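Local coordinates for L-arabinose ABC transporter, periplasmic L-arabinose-binding protein (Burkholderia thailandensis, PDB 4KZK) that binds beta-D-galactopyranose and, as a periplasmic L-arabinose-binding protein, probably delivers sugars to an ABC transporter for uptake, at residues Val37-Gln45 with Leu87-Cys98; Gly116-Asp124 with His294-Trp305. All blocks are in the same frame, centred on the assembly; numbering follows the deposited sequence.

Contact 1 (Val37-Gln45 with Leu87-Cys98). With GAL (beta-D-galactopyranose), chain B.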
loop_
_atom_site.group_PDB
_atom_site.type_symbol
_atom_site.label_atom_id
_atom_site.label_comp_id
_atom_site.label_asym_id
_atom_site.label_seq_id
_atom_site.Cartn_x
_atom_site.Cartn_y
_atom_site.Cartn_z
ATOM N N VAL A 37 -9.845 -26.194 -11.307
ATOM C CA VAL A 37 -10.036 -24.946 -10.512
ATOM C C VAL A 37 -9.211 -23.813 -11.123
ATOM O O VAL A 37 -8.047 -24.001 -11.491
ATOM C CB VAL A 37 -9.680 -25.171 -9.022
ATOM C CG1 VAL A 37 -9.830 -23.884 -8.218
ATOM C CG2 VAL A 37 -10.559 -26.274 -8.438
ATOM N N LYS A 38 -9.841 -22.646 -11.240
ATOM C CA LYS A 38 -9.227 -21.462 -11.812
ATOM C C LYS A 38 -9.627 -20.262 -10.972
ATOM O O LYS A 38 -10.800 -20.069 -10.692
ATOM C CB LYS A 38 -9.704 -21.318 -13.250
ATOM C CG LYS A 38 -8.897 -20.364 -14.099
ATOM C CD LYS A 38 -9.383 -20.379 -15.539
ATOM C CE LYS A 38 -8.810 -21.562 -16.306
ATOM N NZ LYS A 38 -9.458 -21.818 -17.623
ATOM N N ILE A 39 -8.628 -19.490 -10.543
ATOM C CA ILE A 39 -8.830 -18.330 -9.674
ATOM C C ILE A 39 -8.231 -17.100 -10.342
ATOM O O ILE A 39 -7.085 -17.139 -10.819
ATOM C CB ILE A 39 -8.199 -18.552 -8.287
ATOM C CG1 ILE A 39 -8.950 -19.664 -7.548
ATOM C CG2 ILE A 39 -8.233 -17.273 -7.455
ATOM C CD1 ILE A 39 -8.296 -20.120 -6.261
ATOM N N GLY A 40 -9.013 -16.025 -10.369
ATOM C CA GLY A 40 -8.553 -14.731 -10.885
ATOM C C GLY A 40 -7.905 -13.941 -9.784
ATOM O O GLY A 40 -8.316 -14.044 -8.633
ATOM N N PHE A 41 -6.876 -13.163 -10.128
ATOM C CA PHE A 41 -6.217 -12.270 -9.169
ATOM C C PHE A 41 -6.000 -10.952 -9.903
ATOM O O PHE A 41 -5.129 -10.837 -10.746
ATOM C CB PHE A 41 -4.898 -12.855 -8.667
ATOM C CG PHE A 41 -4.477 -12.355 -7.302
ATOM C CD1 PHE A 41 -4.207 -11.005 -7.065
ATOM C CD2 PHE A 41 -4.363 -13.236 -6.234
ATOM C CE1 PHE A 41 -3.821 -10.576 -5.800
ATOM C CE2 PHE A 41 -3.971 -12.804 -4.971
ATOM C CZ PHE A 41 -3.707 -11.449 -4.756
ATOM N N VAL A 42 -6.848 -9.990 -9.578
ATOM C CA VAL A 42 -7.021 -8.752 -10.346
ATOM C C VAL A 42 -6.479 -7.618 -9.500
ATOM O O VAL A 42 -6.869 -7.480 -8.359
ATOM C CB VAL A 42 -8.513 -8.548 -10.707
ATOM C CG1 VAL A 42 -8.722 -7.210 -11.401
ATOM C CG2 VAL A 42 -8.982 -9.731 -11.566
ATOM N N VAL A 43 -5.554 -6.829 -10.051
ATOM C CA VAL A 43 -4.890 -5.767 -9.287
ATOM C C VAL A 43 -4.994 -4.386 -9.926
ATOM O O VAL A 43 -4.942 -4.238 -11.151
ATOM C CB VAL A 43 -3.390 -6.099 -9.033
ATOM C CG1 VAL A 43 -3.254 -7.437 -8.320
ATOM C CG2 VAL A 43 -2.573 -6.068 -10.321
ATOM N N LYS A 44 -5.112 -3.359 -9.095
ATOM C CA LYS A 44 -5.312 -2.011 -9.606
ATOM C C LYS A 44 -4.099 -1.418 -10.321
ATOM O O LYS A 44 -4.253 -0.573 -11.205
ATOM C CB LYS A 44 -5.759 -1.059 -8.488
ATOM C CG LYS A 44 -4.793 -0.952 -7.331
ATOM C CD LYS A 44 -5.245 0.036 -6.256
ATOM C CE LYS A 44 -4.168 0.165 -5.187
ATOM N NZ LYS A 44 -4.486 1.113 -4.061
ATOM N N GLN A 45 -2.886 -1.827 -9.927
ATOM C CA GLN A 45 -1.651 -1.115 -10.315
ATOM C C GLN A 45 -0.506 -2.086 -10.534
ATOM O O GLN A 45 0.329 -2.286 -9.637
ATOM C CB GLN A 45 -1.248 -0.067 -9.273
ATOM C CG GLN A 45 -2.061 1.215 -9.370
ATOM C CD GLN A 45 -1.678 2.210 -8.289
ATOM O OE1 GLN A 45 -0.489 2.483 -8.080
ATOM N NE2 GLN A 45 -2.663 2.738 -7.579
ATOM N N LEU A 87 -12.546 -13.606 -16.990
ATOM C CA LEU A 87 -12.498 -14.688 -16.021
ATOM C C LEU A 87 -13.685 -15.624 -16.183
ATOM O O LEU A 87 -13.508 -16.857 -16.136
ATOM C CB LEU A 87 -12.405 -14.132 -14.597
ATOM C CG LEU A 87 -11.067 -13.472 -14.245
ATOM C CD1 LEU A 87 -11.156 -12.787 -12.885
ATOM C CD2 LEU A 87 -9.941 -14.490 -14.267
ATOM N N ALA A 88 -14.867 -15.069 -16.443
ATOM C CA ALA A 88 -16.051 -15.893 -16.694
ATOM C C ALA A 88 -15.933 -16.693 -17.997
ATOM O O ALA A 88 -16.282 -17.880 -18.040
ATOM C CB ALA A 88 -17.299 -15.039 -16.677
ATOM N N ALA A 89 -15.389 -16.067 -19.034
ATOM C CA ALA A 89 -15.129 -16.765 -20.308
ATOM C C ALA A 89 -14.187 -17.956 -20.117
ATOM O O ALA A 89 -14.336 -19.000 -20.782
ATOM C CB ALA A 89 -14.548 -15.801 -21.336
ATOM N N GLN A 90 -13.233 -17.796 -19.207
ATOM C CA GLN A 90 -12.250 -18.830 -18.900
ATOM C C GLN A 90 -12.737 -19.820 -17.834
ATOM O O GLN A 90 -11.994 -20.719 -17.451
ATOM C CB GLN A 90 -10.942 -18.179 -18.436
ATOM C CG GLN A 90 -10.244 -17.345 -19.502
ATOM C CD GLN A 90 -9.000 -16.657 -18.967
ATOM O OE1 GLN A 90 -8.066 -17.318 -18.536
ATOM N NE2 GLN A 90 -8.985 -15.326 -18.983
ATOM N N LYS A 91 -13.970 -19.643 -17.354
ATOM C CA LYS A 91 -14.594 -20.540 -16.370
ATOM C C LYS A 91 -13.883 -20.560 -15.017
ATOM O O LYS A 91 -13.746 -21.608 -14.379
ATOM C CB LYS A 91 -14.713 -21.966 -16.928
ATOM C CG LYS A 91 -15.346 -22.040 -18.307
ATOM C CD LYS A 91 -16.759 -21.475 -18.316
ATOM C CE LYS A 91 -17.400 -21.556 -19.698
ATOM N NZ LYS A 91 -17.343 -22.908 -20.318
ATOM N N ALA A 92 -13.428 -19.394 -14.565
ATOM C CA ALA A 92 -12.890 -19.270 -13.225
ATOM C C ALA A 92 -14.004 -19.435 -12.206
ATOM O O ALA A 92 -15.142 -19.036 -12.463
ATOM C CB ALA A 92 -12.226 -17.908 -13.064
ATOM N N GLN A 93 -13.700 -20.038 -11.056
ATOM C CA GLN A 93 -14.691 -20.186 -9.991
ATOM C C GLN A 93 -14.504 -19.181 -8.857
ATOM O O GLN A 93 -15.292 -19.150 -7.919
ATOM C CB GLN A 93 -14.685 -21.610 -9.417
ATOM C CG GLN A 93 -14.926 -22.716 -10.448
ATOM C CD GLN A 93 -13.636 -23.257 -11.044
ATOM O OE1 GLN A 93 -12.555 -22.786 -10.725
ATOM N NE2 GLN A 93 -13.749 -24.266 -11.898
ATOM N N GLY A 94 -13.464 -18.359 -8.928
ATOM C CA GLY A 94 -13.263 -17.330 -7.923
ATOM C C GLY A 94 -12.367 -16.219 -8.409
ATOM O O GLY A 94 -11.602 -16.411 -9.345
ATOM N N VAL A 95 -12.463 -15.072 -7.739
ATOM C CA VAL A 95 -11.608 -13.914 -8.032
ATOM C C VAL A 95 -11.243 -13.188 -6.726
ATOM O O VAL A 95 -12.100 -12.932 -5.844
ATOM C CB VAL A 95 -12.309 -12.945 -9.031
ATOM C CG1 VAL A 95 -13.690 -12.535 -8.535
ATOM C CG2 VAL A 95 -11.443 -11.711 -9.340
ATOM N N ILE A 96 -9.962 -12.842 -6.633
ATOM C CA ILE A 96 -9.429 -11.981 -5.579
ATOM C C ILE A 96 -9.068 -10.669 -6.261
ATOM O O ILE A 96 -8.447 -10.686 -7.324
ATOM C CB ILE A 96 -8.194 -12.624 -4.929
ATOM C CG1 ILE A 96 -8.552 -13.959 -4.258
ATOM C CG2 ILE A 96 -7.545 -11.686 -3.927
ATOM C CD1 ILE A 96 -7.375 -14.867 -4.003
ATOM N N ILE A 97 -9.510 -9.557 -5.703
ATOM C CA ILE A 97 -9.334 -8.276 -6.393
ATOM C C ILE A 97 -8.906 -7.156 -5.447
ATOM O O ILE A 97 -9.423 -7.051 -4.345
ATOM C CB ILE A 97 -10.613 -7.880 -7.173
ATOM C CG1 ILE A 97 -10.410 -6.578 -7.969
ATOM C CG2 ILE A 97 -11.841 -7.809 -6.258
ATOM C CD1 ILE A 97 -11.413 -6.353 -9.077
ATOM N N CYS A 98 -7.959 -6.345 -5.907
ATOM C CA CYS A 98 -7.699 -5.037 -5.314
ATOM C C CYS A 98 -8.189 -4.036 -6.342
ATOM O O CYS A 98 -7.502 -3.775 -7.324
ATOM C CB CYS A 98 -6.222 -4.797 -4.997
ATOM S SG CYS A 98 -6.001 -3.156 -4.209
HETATM C C1 GAL B . -2.633 -0.706 -1.375
HETATM C C2 GAL B . -1.449 0.055 -1.965
HETATM C C3 GAL B . -0.273 -0.920 -2.111
HETATM C C4 GAL B . 0.002 -1.601 -0.774
HETATM C C5 GAL B . -1.263 -2.293 -0.299
HETATM C C6 GAL B . -1.073 -2.942 1.065
HETATM O O1 GAL B . -3.660 0.236 -1.138
HETATM O O2 GAL B . -1.834 0.564 -3.221
HETATM O O3 GAL B . 0.899 -0.254 -2.600
HETATM O O4 GAL B . 0.481 -0.677 0.172
HETATM O O5 GAL B . -2.275 -1.308 -0.141
HETATM O O6 GAL B . -2.268 -3.577 1.492
HETATM O O HOH W 1 -7.718 -19.900 -18.781
#
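K38 reaches Q90 because its CG stands anti to the backbone N (chi1 -165°) and its chain bends at chi3 (-81°), which turns NZ onto the carbonyl of Q90. That bond, K38 NZ to Q90 O, measures 2.8 Å and lies in the carbonyl plane; a water that accepts from NZ and donates to Q90 OE1 adds a second link between the two residues, and Q90 NE2 is hydrogen-bonded to S86 OG. Q93 is bent at chi2, and its OE1 takes the backbone N of K38 at 2.8 Å, while Q93 N donates in turn to K38 O. Side-chain and backbone groups of Q93 together continue the pairing ahead of strand 94-98. Further along, the backbones pair in parallel: G40 N meets G94 O, I96 N meets G40 O, V42 N meets I96 O at 2.8 Å, and C98 N meets V42 O. On one face of the sheet I96 CG2 sits 4.0 Å from the centroid of the F41 ring and 18° off its normal, a CH-pi contact. On the other, V42 CG1 lies against I97 CD1 at 3.7 Å, the two side chains pointing the same way, and V42 CG2 meets both V95 CG2 and L87 CD1. L87 also covers G40, its CD2 3.7 Å from G40 CA. Past the strand, extended K44 runs alongside C98 SG and gives NZ to galactose O2 at 2.8 Å and, more distantly, to O1; D124 is its salt-bridge partner. Adjacent parallel strands ending in a ligand-binding loop at their C-terminal edge are characteristic of the Rossmann-like lobes of periplasmic sugar-binding proteins.

Contact 2 (Gly116-Asp124 with His294-Trp305). With GAL (beta-D-galactopyranose), chain B.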
loop_
_atom_site.group_PDB
_atom_site.type_symbol
_atom_site.label_atom_id
_atom_site.label_comp_id
_atom_site.label_asym_id
_atom_site.label_seq_id
_atom_site.Cartn_x
_atom_site.Cartn_y
_atom_site.Cartn_z
ATOM N N GLY A 116 -20.945 -16.974 -11.290
ATOM C CA GLY A 116 -20.572 -18.101 -10.440
ATOM C C GLY A 116 -19.136 -18.063 -9.948
ATOM O O GLY A 116 -18.457 -19.095 -9.901
ATOM N N MET A 117 -18.670 -16.868 -9.583
ATOM C CA MET A 117 -17.323 -16.685 -9.058
ATOM C C MET A 117 -17.426 -16.204 -7.621
ATOM O O MET A 117 -18.040 -15.177 -7.369
ATOM C CB MET A 117 -16.563 -15.647 -9.900
ATOM C CG MET A 117 -16.212 -16.105 -11.307
ATOM S SD MET A 117 -15.063 -15.005 -12.154
ATOM C CE MET A 117 -16.180 -13.723 -12.707
ATOM N N LYS A 118 -16.824 -16.927 -6.680
ATOM C CA LYS A 118 -16.693 -16.419 -5.314
ATOM C C LYS A 118 -15.774 -15.214 -5.350
ATOM O O LYS A 118 -14.868 -15.178 -6.180
ATOM C CB LYS A 118 -16.144 -17.493 -4.388
ATOM C CG LYS A 118 -17.201 -18.551 -4.125
ATOM C CD LYS A 118 -16.710 -19.741 -3.342
ATOM C CE LYS A 118 -17.878 -20.588 -2.864
ATOM N NZ LYS A 118 -18.601 -21.231 -3.989
ATOM N N LEU A 119 -16.055 -14.244 -4.481
ATOM C CA LEU A 119 -15.392 -12.936 -4.497
ATOM C C LEU A 119 -14.708 -12.633 -3.160
ATOM O O LEU A 119 -15.350 -12.667 -2.108
ATOM C CB LEU A 119 -16.420 -11.839 -4.804
ATOM C CG LEU A 119 -15.934 -10.389 -4.700
ATOM C CD1 LEU A 119 -14.840 -10.092 -5.707
ATOM C CD2 LEU A 119 -17.089 -9.415 -4.833
ATOM N N MET A 120 -13.418 -12.284 -3.239
ATOM C CA MET A 120 -12.596 -11.874 -2.099
ATOM C C MET A 120 -11.835 -10.605 -2.480
ATOM O O MET A 120 -11.482 -10.434 -3.630
ATOM C CB MET A 120 -11.595 -12.975 -1.782
ATOM C CG MET A 120 -10.643 -12.675 -0.642
ATOM S SD MET A 120 -9.626 -14.117 -0.321
ATOM C CE MET A 120 -10.852 -15.253 0.315
ATOM N N SER A 121 -11.632 -9.721 -1.512
ATOM C CA SER A 121 -10.845 -8.496 -1.733
ATOM C C SER A 121 -9.517 -8.567 -1.005
ATOM O O SER A 121 -9.366 -9.253 0.022
ATOM C CB SER A 121 -11.623 -7.249 -1.301
ATOM O OG SER A 121 -11.982 -7.351 0.044
ATOM N N VAL A 122 -8.544 -7.854 -1.548
ATOM C CA VAL A 122 -7.224 -7.744 -0.927
ATOM C C VAL A 122 -6.798 -6.281 -1.002
ATOM O O VAL A 122 -7.051 -5.598 -2.007
ATOM C CB VAL A 122 -6.212 -8.735 -1.566
ATOM C CG1 VAL A 122 -5.919 -8.402 -3.014
ATOM C CG2 VAL A 122 -4.948 -8.832 -0.734
ATOM N N ASP A 123 -6.166 -5.828 0.082
ATOM C CA ASP A 123 -5.594 -4.489 0.266
ATOM C C ASP A 123 -6.633 -3.416 0.489
ATOM O O ASP A 123 -6.663 -2.826 1.548
ATOM C CB ASP A 123 -4.639 -4.124 -0.868
ATOM C CG ASP A 123 -3.621 -5.201 -1.094
ATOM O OD1 ASP A 123 -2.874 -5.507 -0.129
ATOM O OD2 ASP A 123 -3.586 -5.795 -2.184
ATOM N N ASP A 124 -7.493 -3.200 -0.500
ATOM C CA ASP A 124 -8.436 -2.108 -0.511
ATOM C C ASP A 124 -9.836 -2.685 -0.416
ATOM O O ASP A 124 -10.318 -3.322 -1.345
ATOM C CB ASP A 124 -8.294 -1.274 -1.765
ATOM C CG ASP A 124 -6.906 -0.643 -1.941
ATOM O OD1 ASP A 124 -6.040 -0.847 -1.062
ATOM O OD2 ASP A 124 -6.710 0.051 -2.969
ATOM N N HIS A 294 -0.809 -11.796 1.675
ATOM C CA HIS A 294 -1.757 -11.190 0.739
ATOM C C HIS A 294 -1.900 -11.906 -0.595
ATOM O O HIS A 294 -2.909 -11.744 -1.265
ATOM C CB HIS A 294 -1.380 -9.722 0.508
ATOM C CG HIS A 294 -1.596 -8.854 1.704
ATOM N ND1 HIS A 294 -2.167 -7.600 1.622
ATOM C CD2 HIS A 294 -1.305 -9.055 3.012
ATOM C CE1 HIS A 294 -2.215 -7.064 2.833
ATOM N NE2 HIS A 294 -1.712 -7.932 3.694
ATOM N N GLY A 295 -0.898 -12.694 -0.993
ATOM C CA GLY A 295 -0.919 -13.415 -2.270
ATOM C C GLY A 295 -1.144 -14.905 -2.118
ATOM O O GLY A 295 -1.951 -15.480 -2.843
ATOM N N TYR A 296 -0.403 -15.540 -1.215
ATOM C CA TYR A 296 -0.500 -17.002 -1.066
ATOM C C TYR A 296 -1.697 -17.357 -0.166
ATOM O O TYR A 296 -2.535 -18.174 -0.573
ATOM C CB TYR A 296 0.850 -17.563 -0.578
ATOM C CG TYR A 296 0.977 -19.066 -0.532
ATOM C CD1 TYR A 296 0.449 -19.766 0.515
ATOM C CD2 TYR A 296 1.646 -19.750 -1.532
ATOM C CE1 TYR A 296 0.559 -21.141 0.584
ATOM C CE2 TYR A 296 1.772 -21.141 -1.491
ATOM C CZ TYR A 296 1.218 -21.830 -0.431
ATOM O OH TYR A 296 1.331 -23.209 -0.342
ATOM N N ASP A 297 -1.820 -16.738 1.007
ATOM C CA ASP A 297 -2.882 -17.128 1.965
ATOM C C ASP A 297 -4.279 -16.770 1.475
ATOM O O ASP A 297 -5.235 -17.508 1.711
ATOM C CB ASP A 297 -2.673 -16.536 3.362
ATOM C CG ASP A 297 -1.513 -17.174 4.093
ATOM O OD1 ASP A 297 -0.775 -17.941 3.461
ATOM O OD2 ASP A 297 -1.363 -16.893 5.293
ATOM N N THR A 298 -4.413 -15.635 0.802
ATOM C CA THR A 298 -5.689 -15.290 0.209
ATOM C C THR A 298 -6.070 -16.343 -0.832
ATOM O O THR A 298 -7.222 -16.795 -0.870
ATOM C CB THR A 298 -5.641 -13.923 -0.481
ATOM O OG1 THR A 298 -4.534 -13.900 -1.394
ATOM C CG2 THR A 298 -5.536 -12.799 0.561
ATOM N N SER A 299 -5.114 -16.738 -1.670
ATOM C CA SER A 299 -5.396 -17.686 -2.746
ATOM C C SER A 299 -5.792 -19.051 -2.174
ATOM O O SER A 299 -6.686 -19.719 -2.703
ATOM C CB SER A 299 -4.193 -17.821 -3.693
ATOM O OG SER A 299 -3.909 -16.615 -4.393
ATOM N N VAL A 300 -5.144 -19.455 -1.086
ATOM C CA VAL A 300 -5.527 -20.710 -0.417
ATOM C C VAL A 300 -6.916 -20.611 0.221
ATOM O O VAL A 300 -7.721 -21.556 0.108
ATOM C CB VAL A 300 -4.460 -21.154 0.609
ATOM C CG1 VAL A 300 -4.969 -22.295 1.485
ATOM C CG2 VAL A 300 -3.195 -21.572 -0.130
ATOM N N ASN A 301 -7.202 -19.490 0.876
ATOM C CA ASN A 301 -8.518 -19.261 1.446
ATOM C C ASN A 301 -9.587 -19.360 0.361
ATOM O O ASN A 301 -10.600 -20.036 0.557
ATOM C CB ASN A 301 -8.590 -17.906 2.162
ATOM C CG ASN A 301 -7.817 -17.889 3.472
ATOM O OD1 ASN A 301 -7.539 -18.932 4.074
ATOM N ND2 ASN A 301 -7.491 -16.694 3.936
ATOM N N MET A 302 -9.341 -18.731 -0.788
ATOM C CA MET A 302 -10.239 -18.852 -1.943
ATOM C C MET A 302 -10.356 -20.302 -2.445
ATOM O O MET A 302 -11.454 -20.794 -2.661
ATOM C CB MET A 302 -9.790 -17.925 -3.090
ATOM C CG MET A 302 -10.641 -18.047 -4.351
ATOM S SD MET A 302 -12.375 -17.656 -4.056
ATOM C CE MET A 302 -12.334 -15.881 -3.848
ATOM N N TYR A 303 -9.227 -20.967 -2.657
ATOM C CA TYR A 303 -9.210 -22.365 -3.093
ATOM C C TYR A 303 -10.081 -23.249 -2.196
ATOM O O TYR A 303 -10.944 -24.003 -2.670
ATOM C CB TYR A 303 -7.776 -22.893 -3.116
ATOM C CG TYR A 303 -7.704 -24.334 -3.579
ATOM C CD1 TYR A 303 -7.721 -24.652 -4.932
ATOM C CD2 TYR A 303 -7.637 -25.363 -2.665
ATOM C CE1 TYR A 303 -7.668 -25.973 -5.359
ATOM C CE2 TYR A 303 -7.590 -26.687 -3.081
ATOM C CZ TYR A 303 -7.595 -26.980 -4.431
ATOM O OH TYR A 303 -7.551 -28.296 -4.846
ATOM N N ASP A 304 -9.859 -23.147 -0.892
ATOM C CA ASP A 304 -10.592 -23.958 0.081
ATOM C C ASP A 304 -12.076 -23.576 0.119
ATOM O O ASP A 304 -12.931 -24.420 0.378
ATOM C CB ASP A 304 -9.988 -23.797 1.473
ATOM C CG ASP A 304 -8.649 -24.510 1.627
ATOM O OD1 ASP A 304 -8.271 -25.318 0.746
ATOM O OD2 ASP A 304 -7.976 -24.264 2.645
ATOM N N TRP A 305 -12.379 -22.306 -0.129
ATOM C CA TRP A 305 -13.767 -21.836 -0.203
ATOM C C TRP A 305 -14.488 -22.482 -1.393
ATOM O O TRP A 305 -15.627 -22.969 -1.267
ATOM C CB TRP A 305 -13.787 -20.311 -0.327
ATOM C CG TRP A 305 -15.104 -19.623 -0.142
ATOM C CD1 TRP A 305 -16.278 -20.155 0.323
ATOM C CD2 TRP A 305 -15.367 -18.240 -0.388
ATOM N NE1 TRP A 305 -17.252 -19.183 0.356
ATOM C CE2 TRP A 305 -16.715 -17.998 -0.077
ATOM C CE3 TRP A 305 -14.592 -17.183 -0.869
ATOM C CZ2 TRP A 305 -17.299 -16.735 -0.222
ATOM C CZ3 TRP A 305 -15.172 -15.939 -1.017
ATOM C CH2 TRP A 305 -16.510 -15.722 -0.690
HETATM C C1 GAL B . -2.633 -0.706 -1.375
HETATM C C2 GAL B . -1.449 0.055 -1.965
HETATM C C3 GAL B . -0.273 -0.920 -2.111
HETATM C C4 GAL B . 0.002 -1.601 -0.774
HETATM C C5 GAL B . -1.263 -2.293 -0.299
HETATM C C6 GAL B . -1.073 -2.942 1.065
HETATM O O1 GAL B . -3.660 0.236 -1.138
HETATM O O2 GAL B . -1.834 0.564 -3.221
HETATM O O3 GAL B . 0.899 -0.254 -2.600
HETATM O O4 GAL B . 0.481 -0.677 0.172
HETATM O O5 GAL B . -2.275 -1.308 -0.141
HETATM O O6 GAL B . -2.268 -3.577 1.492
#
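The sugar site of a periplasmic binding protein lies at one end of this strand-helix packing, where D123 and H294 form a His-carboxylate hydrogen bond. H294 ND1 donates to D123 OD1 at 2.8 Å; OD1 is met on its syn side but 31° out of the carboxylate plane, whereas it lies close to the plane of the imidazole. D123 OD1 also accepts galactose O6 at 2.6 Å and the indole NH of W50, so three donors converge on this one oxygen and hold it in place. D124 OD1 accepts O1 of the sugar, also at 2.6 Å. Away from the ligand the contact is mainly van der Waals packing, of side chains on each other and on backbone carbonyls. V122 CG2, anti to the backbone N, comes 3.6 Å from H294 O, the carbonyl that also accepts T298 OG1. M120 is extended until chi3, where its CE turns to meet N301 CB while SD lies against T298 O. The doubly bent M302 brings CE to 3.6 Å from M120 CB. At the far end the aliphatic part of K118 crosses one face of W305: CD stands 3.5 Å from the centroid of the five-membered ring, only 6° off its normal, which is CH-pi geometry. The ammonium lies farther off and can add at most a weak cation-pi attraction. At the indole edge, W305 CZ3 is 3.5 Å from L119 O. Helix 291-308 runs nearly antiparallel to strand 118-122 (160°). That strand is hydrogen-bonded to 94-98 on one side, and M302 and T298 extend the helix packing to I39 and F41 of strand 38-43.

In the fold
Both contacts are mostly buried and belong to one lobe, with centres about 9 Å apart. Contact 1 joins two strands within the sheet, so backbone hydrogen bonds dominate it; contact 2 lays a helix over that sheet, has no backbone-to-backbone hydrogen bond across it, and packs side chains on each other and on carbonyl oxygens. They share a boundary: strands 94-98 and 118-122 are neighbours, and V95 N lies 2.9 Å from K118 O, a probable hydrogen bond. Each has its more exposed end far from galactose, where K38, Q93, K118 and W305 lie. At the sugar the two contacts meet through the salt bridge between their lysine and aspartate.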